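Long-range contacts in uncharacterized protein (Bacteroides uniformis, PDB 4K61), which is of unknown function but belongs to a putative beta-lactamase-inhibitor-like family of the PepSY clan (DUF2874): residues A10-M15 and T42-D47; P17-V22 and F35-F40; H26-Y31 and G135-L140; V53-D58 and W88-K93; T109-L114 and A124-Y129. One frame throughout, in Å; residues are numbered along the deposited sequence.

Contact 1: residues A10-M15 and T42-D47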
# COMPACT_ATOMS: atom_id res chain seq x y z
N ALA A 10 -11.04 10.65 14.99
CA ALA A 10 -11.54 11.96 14.49
C ALA A 10 -10.75 12.43 13.26
O ALA A 10 -11.33 12.99 12.30
CB ALA A 10 -11.48 13.02 15.58
N ALA A 11 -9.45 12.17 13.26
CA ALA A 11 -8.62 12.56 12.10
C ALA A 11 -9.01 11.81 10.84
O ALA A 11 -9.02 12.39 9.76
CB ALA A 11 -7.15 12.34 12.39
N LEU A 12 -9.36 10.51 10.97
CA LEU A 12 -9.83 9.73 9.83
C LEU A 12 -11.19 10.26 9.32
O LEU A 12 -11.37 10.45 8.11
CB LEU A 12 -10.00 8.25 10.18
CG LEU A 12 -10.52 7.35 9.04
CD1 LEU A 12 -9.53 7.30 7.88
CD2 LEU A 12 -10.82 5.95 9.56
N LYS A 13 -12.09 10.55 10.25
CA LYS A 13 -13.43 11.04 9.91
C LYS A 13 -13.34 12.39 9.20
O LYS A 13 -14.08 12.68 8.26
CB LYS A 13 -14.30 11.11 11.17
CG LYS A 13 -15.78 11.27 10.91
CD LYS A 13 -16.60 10.77 12.09
CE LYS A 13 -18.06 10.65 11.78
NZ LYS A 13 -18.74 11.96 12.01
N LYS A 14 -12.38 13.21 9.60
CA LYS A 14 -12.12 14.46 8.88
C LYS A 14 -11.66 14.27 7.42
O LYS A 14 -12.12 14.98 6.52
CB LYS A 14 -11.10 15.28 9.68
CG LYS A 14 -10.78 16.65 9.13
CD LYS A 14 -9.97 17.42 10.16
CE LYS A 14 -9.11 18.50 9.53
NZ LYS A 14 -9.95 19.65 9.09
N MSE A 15 -10.74 13.32 7.18
CA MSE A 15 -10.25 13.02 5.82
C MSE A 15 -11.35 12.40 4.99
O MSE A 15 -11.48 12.66 3.83
CB MSE A 15 -9.08 12.02 5.86
CG MSE A 15 -7.75 12.63 6.28
SE MSE A 15 -6.52 11.09 6.56
CE MSE A 15 -6.01 10.80 4.71
N THR A 42 -8.93 0.54 1.36
CA THR A 42 -8.08 1.70 1.65
C THR A 42 -7.56 1.61 3.05
O THR A 42 -8.30 1.28 3.97
CB THR A 42 -8.89 3.02 1.50
OG1 THR A 42 -9.52 3.04 0.21
CG2 THR A 42 -8.04 4.26 1.68
N LYS A 43 -6.27 1.89 3.22
CA LYS A 43 -5.65 1.87 4.51
C LYS A 43 -4.94 3.17 4.72
O LYS A 43 -4.32 3.74 3.81
CB LYS A 43 -4.65 0.70 4.66
CG LYS A 43 -5.31 -0.65 4.83
CD LYS A 43 -4.26 -1.76 4.90
CE LYS A 43 -4.88 -3.10 5.21
NZ LYS A 43 -5.63 -3.60 4.03
N VAL A 44 -5.08 3.70 5.93
CA VAL A 44 -4.44 4.95 6.26
C VAL A 44 -3.71 4.77 7.59
O VAL A 44 -4.27 4.22 8.56
CB VAL A 44 -5.43 6.12 6.40
CG1 VAL A 44 -4.70 7.40 6.70
CG2 VAL A 44 -6.23 6.33 5.13
N TRP A 45 -2.45 5.17 7.59
CA TRP A 45 -1.57 5.06 8.76
C TRP A 45 -1.55 6.39 9.47
O TRP A 45 -1.31 7.43 8.81
CB TRP A 45 -0.12 4.72 8.33
CG TRP A 45 0.13 3.25 8.06
CD1 TRP A 45 0.86 2.39 8.82
CD2 TRP A 45 -0.34 2.49 6.94
NE1 TRP A 45 0.86 1.14 8.27
CE2 TRP A 45 0.15 1.17 7.10
CE3 TRP A 45 -1.12 2.79 5.81
CZ2 TRP A 45 -0.13 0.17 6.20
CZ3 TRP A 45 -1.37 1.78 4.89
CH2 TRP A 45 -0.90 0.49 5.11
N PHE A 46 -1.75 6.36 10.81
CA PHE A 46 -1.68 7.57 11.61
C PHE A 46 -0.61 7.41 12.67
O PHE A 46 -0.50 6.34 13.31
CB PHE A 46 -3.00 7.84 12.33
CG PHE A 46 -4.13 8.14 11.41
CD1 PHE A 46 -4.88 7.10 10.89
CD2 PHE A 46 -4.43 9.45 11.03
CE1 PHE A 46 -5.91 7.35 10.01
CE2 PHE A 46 -5.48 9.69 10.13
CZ PHE A 46 -6.22 8.65 9.65
N ASP A 47 0.16 8.48 12.89
CA ASP A 47 1.07 8.48 14.02
C ASP A 47 0.37 8.80 15.36
O ASP A 47 -0.83 9.05 15.40
CB ASP A 47 2.30 9.39 13.76
CG ASP A 47 1.95 10.88 13.63
OD1 ASP A 47 0.91 11.35 14.19
OD2 ASP A 47 2.78 11.57 12.96
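M15 N donates to A11 O at 3.2 Å, one helical turn apart on helix 6-15, and both residues touch the ring of F46 in strand 40-46. What passes between A10-M15 and T42-D47 themselves is apolar. A11 CB lies 3.9 Å from F46 CE2, while L12 CB stands 3.8 Å from F46 CZ, the L12 and F46 side chains crossing at about a right angle. With CG anti to the backbone N (chi1 179°), L12 carries CD1 to the ring edge, in its plane. The selenomethionine M15 slides past F46 in the reverse direction: SE is 5.0 Å from the centroid of the F46 ring and 66° off its normal, an oblique Met-aromatic contact. M15 then meets V44 tip to tip, SE 4.1 Å from V44 CG1. W24 of strand 23-27 touches both L12 and F46. Since apolar contact carries the interface, burial and dispersion probably hold this helix to the sheet.

Contact 2: residues P17-V22 and F35-F40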
# COMPACT_ATOMS: atom_id res chain seq x y z
N PRO A 17 -15.28 11.72 5.52
CA PRO A 17 -16.52 11.78 6.30
C PRO A 17 -17.47 10.62 6.09
O PRO A 17 -18.30 10.38 6.94
CB PRO A 17 -17.20 13.09 5.83
CG PRO A 17 -16.46 13.49 4.61
CD PRO A 17 -15.09 12.89 4.67
N THR A 18 -17.36 9.92 4.97
CA THR A 18 -18.23 8.79 4.74
C THR A 18 -17.57 7.44 4.98
O THR A 18 -18.19 6.42 4.69
CB THR A 18 -18.81 8.82 3.32
OG1 THR A 18 -17.78 8.57 2.37
CG2 THR A 18 -19.46 10.19 3.03
N ALA A 19 -16.34 7.41 5.48
CA ALA A 19 -15.73 6.13 5.84
C ALA A 19 -16.53 5.51 6.97
O ALA A 19 -16.93 6.20 7.92
CB ALA A 19 -14.30 6.30 6.26
N ASP A 20 -16.79 4.21 6.86
CA ASP A 20 -17.58 3.50 7.84
C ASP A 20 -17.13 2.03 7.81
O ASP A 20 -16.34 1.63 6.92
CB ASP A 20 -19.05 3.64 7.50
CG ASP A 20 -19.97 3.26 8.64
OD1 ASP A 20 -19.52 3.06 9.78
OD2 ASP A 20 -21.19 3.17 8.36
N GLY A 21 -17.56 1.23 8.78
CA GLY A 21 -17.12 -0.15 8.84
C GLY A 21 -15.62 -0.26 9.04
O GLY A 21 -14.98 -1.21 8.56
N VAL A 22 -15.04 0.74 9.69
CA VAL A 22 -13.61 0.80 9.82
C VAL A 22 -13.10 -0.31 10.71
O VAL A 22 -13.63 -0.56 11.79
CB VAL A 22 -13.16 2.19 10.37
CG1 VAL A 22 -11.66 2.24 10.51
CG2 VAL A 22 -13.63 3.31 9.45
N PHE A 35 -10.66 0.30 5.58
CA PHE A 35 -12.03 0.63 5.23
C PHE A 35 -12.18 0.66 3.73
O PHE A 35 -11.21 0.75 2.99
CB PHE A 35 -12.46 1.98 5.84
CG PHE A 35 -11.58 3.14 5.45
CD1 PHE A 35 -10.41 3.35 6.12
CD2 PHE A 35 -11.89 3.97 4.41
CE1 PHE A 35 -9.58 4.41 5.77
CE2 PHE A 35 -11.08 5.04 4.05
CZ PHE A 35 -9.92 5.26 4.73
N LEU A 36 -13.42 0.58 3.30
CA LEU A 36 -13.73 0.69 1.90
C LEU A 36 -13.98 2.12 1.45
O LEU A 36 -14.67 2.87 2.13
CB LEU A 36 -15.00 -0.14 1.69
CG LEU A 36 -14.97 -1.22 0.64
CD1 LEU A 36 -13.68 -2.02 0.77
CD2 LEU A 36 -16.21 -2.07 0.84
N MSE A 37 -13.41 2.50 0.31
CA MSE A 37 -13.68 3.79 -0.32
C MSE A 37 -14.01 3.54 -1.77
O MSE A 37 -13.16 3.14 -2.57
CB MSE A 37 -12.46 4.67 -0.01
CG MSE A 37 -12.63 6.14 -0.26
SE MSE A 37 -14.25 6.86 0.59
CE MSE A 37 -13.79 6.56 2.39
N ASN A 38 -15.26 3.78 -2.16
CA ASN A 38 -15.71 3.54 -3.52
C ASN A 38 -15.38 2.15 -4.02
O ASN A 38 -15.03 1.96 -5.17
CB ASN A 38 -15.09 4.56 -4.49
CG ASN A 38 -16.05 5.67 -4.84
OD1 ASN A 38 -17.13 5.78 -4.27
ND2 ASN A 38 -15.67 6.47 -5.81
N GLY A 39 -15.50 1.16 -3.15
CA GLY A 39 -15.27 -0.20 -3.56
C GLY A 39 -13.84 -0.67 -3.54
O GLY A 39 -13.58 -1.81 -3.89
N PHE A 40 -12.92 0.18 -3.10
CA PHE A 40 -11.51 -0.17 -3.02
C PHE A 40 -11.12 -0.22 -1.56
O PHE A 40 -11.38 0.74 -0.81
CB PHE A 40 -10.67 0.89 -3.74
CG PHE A 40 -10.75 0.80 -5.21
CD1 PHE A 40 -11.78 1.47 -5.90
CD2 PHE A 40 -9.86 0.04 -5.92
CE1 PHE A 40 -11.87 1.38 -7.27
CE2 PHE A 40 -9.94 -0.04 -7.30
CZ PHE A 40 -10.96 0.61 -7.97
O HOH W 1 -16.13 2.94 4.22
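F35 holds CG between its backbone N and carbonyl carbon (chi1 56°), and M37 folds back through bends at chi2 and chi3; together these torsions bring the F35 ring and the M37 methyl to A19. A19 CB makes an off-centre CH-pi contact with F35, 4.3 Å from the ring centroid and 30° off the normal; its nearest ring atom is F35 CD2, at 3.8 Å. The same methyl group also meets the selenomethionine, A19 CB lying 3.9 Å from M37 CE. V22 and F35 run side by side in the same direction, with V22 CG2 4.0 Å from F35 CB. The backbones are joined through a water, which accepts from D20 N at 3.0 Å and donates to L36 O at 2.6 Å. That bridge spans the gap between an irregular loop and a strand that pair no backbone atoms directly. Beyond M37 the chain reverses through a type I' turn ending at F40. In the fold, P17-V22 connects helix 6-15 to strand 23-27 and lies against strand 30-37. L12 of the helix touches both V22 and F35, Y16 brings its ring to F35, and F35 is backbone-bonded to T42 of the adjacent strand 40-46.

Contact 3: residues H26-Y31 and G135-L140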
# COMPACT_ATOMS: atom_id res chain seq x y z
N HIS A 26 -2.79 -2.07 14.73
CA HIS A 26 -1.54 -1.43 15.13
C HIS A 26 -0.43 -1.96 14.23
O HIS A 26 -0.43 -3.15 13.89
CB HIS A 26 -1.25 -1.79 16.58
CG HIS A 26 -2.13 -1.11 17.58
ND1 HIS A 26 -1.72 -0.91 18.88
CD2 HIS A 26 -3.38 -0.57 17.49
CE1 HIS A 26 -2.68 -0.30 19.56
NE2 HIS A 26 -3.70 -0.09 18.74
N ASP A 27 0.48 -1.10 13.79
CA ASP A 27 1.56 -1.50 12.87
C ASP A 27 2.76 -0.68 13.33
O ASP A 27 2.82 0.52 13.11
CB ASP A 27 1.20 -1.18 11.42
CG ASP A 27 2.29 -1.57 10.41
OD1 ASP A 27 3.37 -2.08 10.82
OD2 ASP A 27 2.04 -1.34 9.20
N GLU A 28 3.67 -1.37 14.00
CA GLU A 28 4.74 -0.77 14.78
C GLU A 28 4.28 0.52 15.53
O GLU A 28 3.50 0.44 16.50
CB GLU A 28 6.04 -0.68 13.95
CG GLU A 28 6.15 0.30 12.78
CD GLU A 28 7.37 0.03 11.89
OE1 GLU A 28 7.95 -1.10 11.90
OE2 GLU A 28 7.78 0.97 11.16
N SER A 29 4.73 1.68 15.06
CA SER A 29 4.43 2.97 15.71
C SER A 29 3.06 3.60 15.35
O SER A 29 2.77 4.71 15.78
CB SER A 29 5.51 3.97 15.28
OG SER A 29 5.30 5.20 15.95
N TYR A 30 2.25 2.93 14.53
CA TYR A 30 1.11 3.56 13.87
C TYR A 30 -0.22 2.85 14.11
O TYR A 30 -0.26 1.64 14.41
CB TYR A 30 1.37 3.58 12.36
CG TYR A 30 2.65 4.26 12.02
CD1 TYR A 30 2.75 5.65 12.00
CD2 TYR A 30 3.79 3.51 11.74
CE1 TYR A 30 3.95 6.28 11.74
CE2 TYR A 30 4.99 4.14 11.45
CZ TYR A 30 5.06 5.52 11.45
OH TYR A 30 6.26 6.10 11.18
N TYR A 31 -1.29 3.63 14.01
CA TYR A 31 -2.64 3.09 13.97
C TYR A 31 -2.99 2.97 12.51
O TYR A 31 -2.76 3.90 11.73
CB TYR A 31 -3.61 4.06 14.62
CG TYR A 31 -3.28 4.34 16.04
CD1 TYR A 31 -3.69 3.47 17.07
CD2 TYR A 31 -2.52 5.43 16.39
CE1 TYR A 31 -3.35 3.70 18.36
CE2 TYR A 31 -2.18 5.67 17.69
CZ TYR A 31 -2.60 4.81 18.68
OH TYR A 31 -2.28 5.04 19.98
N GLY A 135 3.63 -3.09 4.98
CA GLY A 135 3.64 -2.38 6.23
C GLY A 135 4.55 -1.17 6.25
O GLY A 135 5.35 -0.94 5.36
N ALA A 136 4.45 -0.44 7.35
CA ALA A 136 5.17 0.83 7.56
C ALA A 136 6.70 0.75 7.42
O ALA A 136 7.35 1.73 7.01
CB ALA A 136 4.80 1.36 8.94
N ALA A 137 7.27 -0.38 7.81
CA ALA A 137 8.74 -0.56 7.80
C ALA A 137 9.32 -0.40 6.39
O ALA A 137 10.45 0.07 6.23
CB ALA A 137 9.09 -1.92 8.37
N THR A 138 8.52 -0.77 5.39
CA THR A 138 8.93 -0.66 3.97
C THR A 138 9.08 0.77 3.52
O THR A 138 10.02 1.12 2.81
CB THR A 138 7.90 -1.36 3.10
OG1 THR A 138 7.88 -2.74 3.46
CG2 THR A 138 8.21 -1.21 1.62
N PHE A 139 8.19 1.64 3.99
CA PHE A 139 8.09 2.96 3.41
C PHE A 139 8.51 4.10 4.29
O PHE A 139 8.95 5.14 3.78
CB PHE A 139 6.64 3.17 2.94
CG PHE A 139 6.18 2.19 1.89
CD1 PHE A 139 6.58 2.35 0.56
CD2 PHE A 139 5.38 1.12 2.23
CE1 PHE A 139 6.17 1.45 -0.40
CE2 PHE A 139 4.91 0.24 1.25
CZ PHE A 139 5.33 0.40 -0.06
N LEU A 140 8.34 3.95 5.60
CA LEU A 140 8.39 5.15 6.45
C LEU A 140 9.73 5.38 7.17
O LEU A 140 10.64 4.57 7.07
CB LEU A 140 7.20 5.14 7.41
CG LEU A 140 5.88 5.40 6.63
CD1 LEU A 140 4.66 5.24 7.54
CD2 LEU A 140 5.88 6.77 5.98
OXT LEU A 140 9.94 6.41 7.84
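A136 is closely packed against D27 and Y30, whereas E28 and L140 form the solvent-exposed side of the contact. D27 has CG anti to its backbone N (chi1 180°), which extends the carboxylate toward the C-terminal turn. There A136 N donates to D27 OD2 at 3.2 Å with an N-H...O angle of 161°, meeting the oxygen on its syn side but somewhat out of the carboxylate plane. A136 CB rests 3.7 Å from Y30 CD2. Further out, L140 CD1 sits over one face of the Y30 ring, 3.9 Å from Y30 CZ and 25° off the normal in a CH-pi contact; S29 CB is on the opposite face. E28 is looser in that its carboxylate forms no hydrogen bond across the segments, though E28 OE2 comes 3.7 Å from A136 CB. The turn D27-Y30, of type II', thus receives the end of the chain. W45 NE1 also bonds D27 OD2, and two N-H donors converging on one oxygen would probably stabilise the charged carboxylate.

Contact 4: residues V53-D58 and W88-K93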
# COMPACT_ATOMS: atom_id res chain seq x y z
N VAL A 53 0.31 9.50 7.75
CA VAL A 53 1.69 9.39 7.20
C VAL A 53 1.80 8.53 5.94
O VAL A 53 2.79 8.62 5.23
CB VAL A 53 2.67 8.93 8.28
CG1 VAL A 53 2.71 9.95 9.40
CG2 VAL A 53 2.28 7.56 8.83
N MSE A 54 0.80 7.70 5.69
CA MSE A 54 0.74 6.89 4.47
C MSE A 54 -0.71 6.54 4.23
O MSE A 54 -1.50 6.35 5.18
CB MSE A 54 1.58 5.61 4.65
CG MSE A 54 1.49 4.71 3.40
SE MSE A 54 3.02 3.45 3.42
CE MSE A 54 2.50 2.41 5.04
N GLN A 55 -1.06 6.39 2.95
CA GLN A 55 -2.31 5.79 2.55
C GLN A 55 -2.04 4.80 1.43
O GLN A 55 -1.19 5.03 0.59
CB GLN A 55 -3.26 6.86 2.04
CG GLN A 55 -4.55 6.30 1.43
CD GLN A 55 -5.49 7.42 1.05
OE1 GLN A 55 -6.23 7.94 1.89
NE2 GLN A 55 -5.44 7.84 -0.20
N GLN A 56 -2.76 3.70 1.47
CA GLN A 56 -2.67 2.70 0.43
C GLN A 56 -4.04 2.41 -0.11
O GLN A 56 -5.01 2.19 0.62
CB GLN A 56 -2.03 1.43 0.95
CG GLN A 56 -0.55 1.62 1.30
CD GLN A 56 0.09 0.37 1.85
OE1 GLN A 56 -0.51 -0.71 1.89
NE2 GLN A 56 1.32 0.51 2.29
N THR A 57 -4.12 2.37 -1.44
CA THR A 57 -5.33 1.91 -2.11
C THR A 57 -5.02 0.60 -2.84
O THR A 57 -4.06 0.50 -3.61
CB THR A 57 -5.78 2.96 -3.13
OG1 THR A 57 -6.00 4.20 -2.44
CG2 THR A 57 -7.04 2.56 -3.84
N ASP A 58 -5.81 -0.41 -2.53
CA ASP A 58 -5.62 -1.74 -3.08
C ASP A 58 -6.29 -1.78 -4.41
O ASP A 58 -7.49 -1.98 -4.53
CB ASP A 58 -6.19 -2.79 -2.14
CG ASP A 58 -5.88 -4.21 -2.59
OD1 ASP A 58 -5.31 -4.39 -3.67
OD2 ASP A 58 -6.23 -5.15 -1.84
N TRP A 88 -1.51 1.34 -4.72
CA TRP A 88 -1.16 2.73 -4.86
C TRP A 88 -0.85 3.35 -3.52
O TRP A 88 -1.71 3.42 -2.64
CB TRP A 88 -2.33 3.47 -5.54
CG TRP A 88 -2.20 4.91 -5.82
CD1 TRP A 88 -3.07 5.90 -5.46
CD2 TRP A 88 -1.19 5.54 -6.62
NE1 TRP A 88 -2.67 7.11 -5.96
CE2 TRP A 88 -1.52 6.93 -6.67
CE3 TRP A 88 -0.05 5.08 -7.29
CZ2 TRP A 88 -0.75 7.84 -7.37
CZ3 TRP A 88 0.73 6.02 -7.98
CH2 TRP A 88 0.36 7.37 -8.02
N VAL A 89 0.40 3.73 -3.34
CA VAL A 89 0.90 4.20 -2.06
C VAL A 89 1.12 5.71 -2.14
O VAL A 89 1.91 6.22 -2.97
CB VAL A 89 2.23 3.53 -1.71
CG1 VAL A 89 2.68 3.94 -0.32
CG2 VAL A 89 2.14 2.02 -1.82
N GLN A 90 0.46 6.43 -1.24
CA GLN A 90 0.54 7.88 -1.18
C GLN A 90 0.99 8.36 0.20
O GLN A 90 0.83 7.65 1.24
CB GLN A 90 -0.83 8.48 -1.51
CG GLN A 90 -1.35 8.15 -2.91
CD GLN A 90 -2.77 8.68 -3.11
OE1 GLN A 90 -3.74 8.03 -2.75
NE2 GLN A 90 -2.88 9.88 -3.63
N PHE A 91 1.56 9.54 0.19
CA PHE A 91 2.21 10.16 1.36
C PHE A 91 1.91 11.64 1.37
O PHE A 91 1.70 12.25 0.32
CB PHE A 91 3.73 10.02 1.29
CG PHE A 91 4.23 8.64 1.08
CD1 PHE A 91 4.31 7.74 2.13
CD2 PHE A 91 4.66 8.24 -0.18
CE1 PHE A 91 4.80 6.48 1.93
CE2 PHE A 91 5.15 6.98 -0.38
CZ PHE A 91 5.22 6.08 0.66
N PRO A 92 1.96 12.27 2.57
CA PRO A 92 1.63 13.67 2.62
C PRO A 92 2.69 14.54 1.96
O PRO A 92 2.35 15.56 1.38
CB PRO A 92 1.51 13.97 4.12
CG PRO A 92 2.21 12.85 4.81
CD PRO A 92 2.05 11.66 3.91
N LYS A 93 3.96 14.12 2.00
CA LYS A 93 5.05 14.97 1.49
C LYS A 93 6.02 14.31 0.52
O LYS A 93 6.99 14.93 0.12
CB LYS A 93 5.85 15.52 2.67
CG LYS A 93 5.00 16.34 3.64
CD LYS A 93 5.82 16.89 4.79
CE LYS A 93 4.92 17.53 5.84
NZ LYS A 93 5.74 18.25 6.86
O HOH W 2 -3.67 5.48 -2.00
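Two neighbouring antiparallel strands of the eight-stranded sheet, 52-58 and 82-90, meet here, their short segments inclined at 162°. Q55 and Q90 form a hydrogen-bonded pair, with Q55 N to Q90 O and Q90 N to Q55 O both 2.8 Å; T57 and W88 form the next such pair, and Q56 with V89 is the non-hydrogen-bonded pair between them. On the face of Q55, T57, W88 and Q90, the two glutamines run alongside each other, and Q55 NE2 donates to Q90 OE1 at 3.1 Å. The acceptor lies in the amide plane of Q55, and the donor stands above the carbonyl plane of Q90; the two amide planes are 59° apart. A water accepts from T57 OG1 at 2.7 Å and donates to Q90 OE1 at 2.7 Å and to W88 O at 2.9 Å. Q55 OE1 is bonded by Y16 OH. On the other face, the selenomethionine M54 brings SE to 3.8 Å from V89 CG1 and, obliquely, 3.8 Å from F91 CE1, a Met-aromatic contact. F91 presents its ring edge to V53 O, which lies in the ring plane. F139 of helix 136-139 touches M54, V89 and F91 there. Directional side-chain bonds across the pair thus lie on the face of Q55 and Q90, whereas the other is mainly apolar but includes Q56, whose NE2 bonds L134 O.

Contact 5: residues T109-L114 and A124-Y129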
# COMPACT_ATOMS: atom_id res chain seq x y z
N THR A 109 8.61 -18.23 -4.11
CA THR A 109 9.27 -16.92 -4.24
C THR A 109 8.34 -15.74 -4.55
O THR A 109 7.61 -15.78 -5.54
CB THR A 109 10.38 -17.00 -5.30
OG1 THR A 109 11.21 -18.12 -5.02
CG2 THR A 109 11.23 -15.75 -5.28
N LYS A 110 8.41 -14.69 -3.73
CA LYS A 110 7.65 -13.47 -3.96
C LYS A 110 8.58 -12.25 -4.02
O LYS A 110 9.52 -12.17 -3.23
CB LYS A 110 6.61 -13.29 -2.88
CG LYS A 110 5.51 -14.38 -2.92
CD LYS A 110 4.58 -14.31 -1.74
CE LYS A 110 3.24 -15.00 -1.93
NZ LYS A 110 3.33 -16.21 -2.79
N TYR A 111 8.32 -11.36 -4.97
CA TYR A 111 9.05 -10.10 -5.09
C TYR A 111 8.10 -8.93 -4.99
O TYR A 111 6.94 -9.01 -5.44
CB TYR A 111 9.81 -9.98 -6.42
CG TYR A 111 10.86 -11.02 -6.63
CD1 TYR A 111 12.09 -10.93 -5.97
CD2 TYR A 111 10.65 -12.11 -7.46
CE1 TYR A 111 13.08 -11.91 -6.12
CE2 TYR A 111 11.63 -13.08 -7.63
CZ TYR A 111 12.84 -12.97 -6.96
OH TYR A 111 13.80 -13.93 -7.13
N GLN A 112 8.58 -7.87 -4.36
CA GLN A 112 7.88 -6.61 -4.34
C GLN A 112 8.69 -5.58 -5.10
O GLN A 112 9.88 -5.34 -4.77
CB GLN A 112 7.65 -6.14 -2.93
CG GLN A 112 6.95 -4.79 -2.83
CD GLN A 112 7.03 -4.25 -1.41
OE1 GLN A 112 8.08 -3.73 -0.97
NE2 GLN A 112 5.93 -4.36 -0.70
N ILE A 113 8.06 -4.95 -6.07
CA ILE A 113 8.73 -3.95 -6.92
C ILE A 113 8.02 -2.61 -6.75
O ILE A 113 6.78 -2.52 -6.88
CB ILE A 113 8.68 -4.40 -8.41
CG1 ILE A 113 9.17 -5.85 -8.60
CG2 ILE A 113 9.54 -3.47 -9.26
CD1 ILE A 113 8.05 -6.85 -8.75
N LEU A 114 8.80 -1.56 -6.48
CA LEU A 114 8.29 -0.21 -6.27
C LEU A 114 8.61 0.63 -7.49
O LEU A 114 9.75 0.72 -7.88
CB LEU A 114 8.87 0.39 -5.02
CG LEU A 114 8.75 -0.42 -3.74
CD1 LEU A 114 9.31 0.40 -2.58
CD2 LEU A 114 7.31 -0.85 -3.47
N ALA A 124 13.45 -3.11 -5.55
CA ALA A 124 12.82 -4.44 -5.66
C ALA A 124 13.41 -5.29 -4.56
O ALA A 124 14.63 -5.23 -4.28
CB ALA A 124 13.07 -5.05 -7.03
N ARG A 125 12.58 -6.13 -3.96
CA ARG A 125 13.00 -6.97 -2.87
C ARG A 125 12.35 -8.35 -2.94
O ARG A 125 11.20 -8.46 -3.37
CB ARG A 125 12.62 -6.35 -1.55
CG ARG A 125 13.51 -5.14 -1.23
CD ARG A 125 13.21 -4.57 0.15
NE ARG A 125 11.78 -4.30 0.28
CZ ARG A 125 11.17 -4.10 1.44
NH1 ARG A 125 11.88 -4.10 2.57
NH2 ARG A 125 9.86 -3.88 1.46
N ASN A 126 13.12 -9.34 -2.52
CA ASN A 126 12.57 -10.66 -2.28
C ASN A 126 11.84 -10.58 -0.96
O ASN A 126 12.46 -10.45 0.11
CB ASN A 126 13.68 -11.69 -2.26
CG ASN A 126 13.16 -13.09 -2.08
OD1 ASN A 126 12.18 -13.31 -1.37
ND2 ASN A 126 13.87 -14.06 -2.67
N VAL A 127 10.53 -10.71 -1.00
CA VAL A 127 9.71 -10.59 0.21
C VAL A 127 9.10 -11.91 0.66
O VAL A 127 8.18 -11.90 1.48
CB VAL A 127 8.60 -9.52 0.06
CG1 VAL A 127 9.21 -8.14 -0.09
CG2 VAL A 127 7.63 -9.80 -1.10
N THR A 128 9.58 -13.01 0.10
CA THR A 128 9.09 -14.36 0.42
C THR A 128 8.95 -14.57 1.92
O THR A 128 7.96 -15.15 2.38
CB THR A 128 10.03 -15.42 -0.13
OG1 THR A 128 10.23 -15.20 -1.53
CG2 THR A 128 9.48 -16.83 0.08
N TYR A 129 9.94 -14.11 2.69
CA TYR A 129 9.97 -14.37 4.12
C TYR A 129 9.76 -13.09 4.93
O TYR A 129 10.17 -12.99 6.09
CB TYR A 129 11.27 -15.09 4.45
CG TYR A 129 11.44 -16.34 3.63
CD1 TYR A 129 10.62 -17.44 3.84
CD2 TYR A 129 12.36 -16.41 2.58
CE1 TYR A 129 10.75 -18.60 3.09
CE2 TYR A 129 12.49 -17.56 1.81
CZ TYR A 129 11.68 -18.65 2.09
OH TYR A 129 11.80 -19.82 1.36
O HOH W 3 16.00 -13.34 -4.87
O HOH W 4 10.56 -3.47 -2.53
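Strands 110-114 and 124-126 run antiparallel at 164°, centred on the hydrogen-bonded pair Q112-R125, with the non-hydrogen-bonded pairs Y111-N126 and I113-A124 flanking it. Q112 N reaches R125 O at 2.9 Å, and R125 N returns to Q112 O. Past N126 the regular pairing ends: V127 N still bonds K110 O, but K110 N turns to a side chain, T128 OG1, at 2.9 Å and an angle of 168°. That hydroxyl in turn donates to N126 OD1 at 2.7 Å. The same oxygen accepts from T128 N at 3.0 Å, closing an Asx turn, so two donors grip it. N126 CG stands anti to its backbone N (chi1 -177°), which carries OD1 to T128. N126 CB lies 3.9 Å from Y111 CE1. Q112 and R125 lie side by side, and R125 NH2 gives Q112 OE1 a nearly straight bond of 3.0 Å with the acceptor in the guanidinium plane. A water ties the pair further, donating to Q112 O and OE1 and accepting from R125 NE. V127 CG1 packs 3.8 Å from Q112 CB. This hairpin closes the sheet within the chain, strand 121-126 being outermost and strand 97-103 flanking 110-115 on its inner side. The chain after it comes back over the face of Q112 and R125: P133 O accepts from Q112 NE2, and T138 OG1 of helix 136-139 bonds R125 NH2.

All five contacts reach one antiparallel sheet. Contact 2 is nested along the chain within contact 1, and they touch where L12 CD1 comes 3.6 Å from F35 CE1. Contact 1 meets contact 4 through paired strands 40-46 and 52-58, their centres 11 Å apart. Contact 5 lies on the far side of the chain's centre, about 27 Å from contact 1 between centres, and its nearest atoms are about 6 Å from contact 4. Contact 3, whose chain loop encloses contacts 4 and 5, joins them: F139 CD2 packs 3.5 Å from M54 SE, and F139 CE1 lies 4.0 Å from L114 CD1. G135-L140 thus touches both the first hairpin and the last.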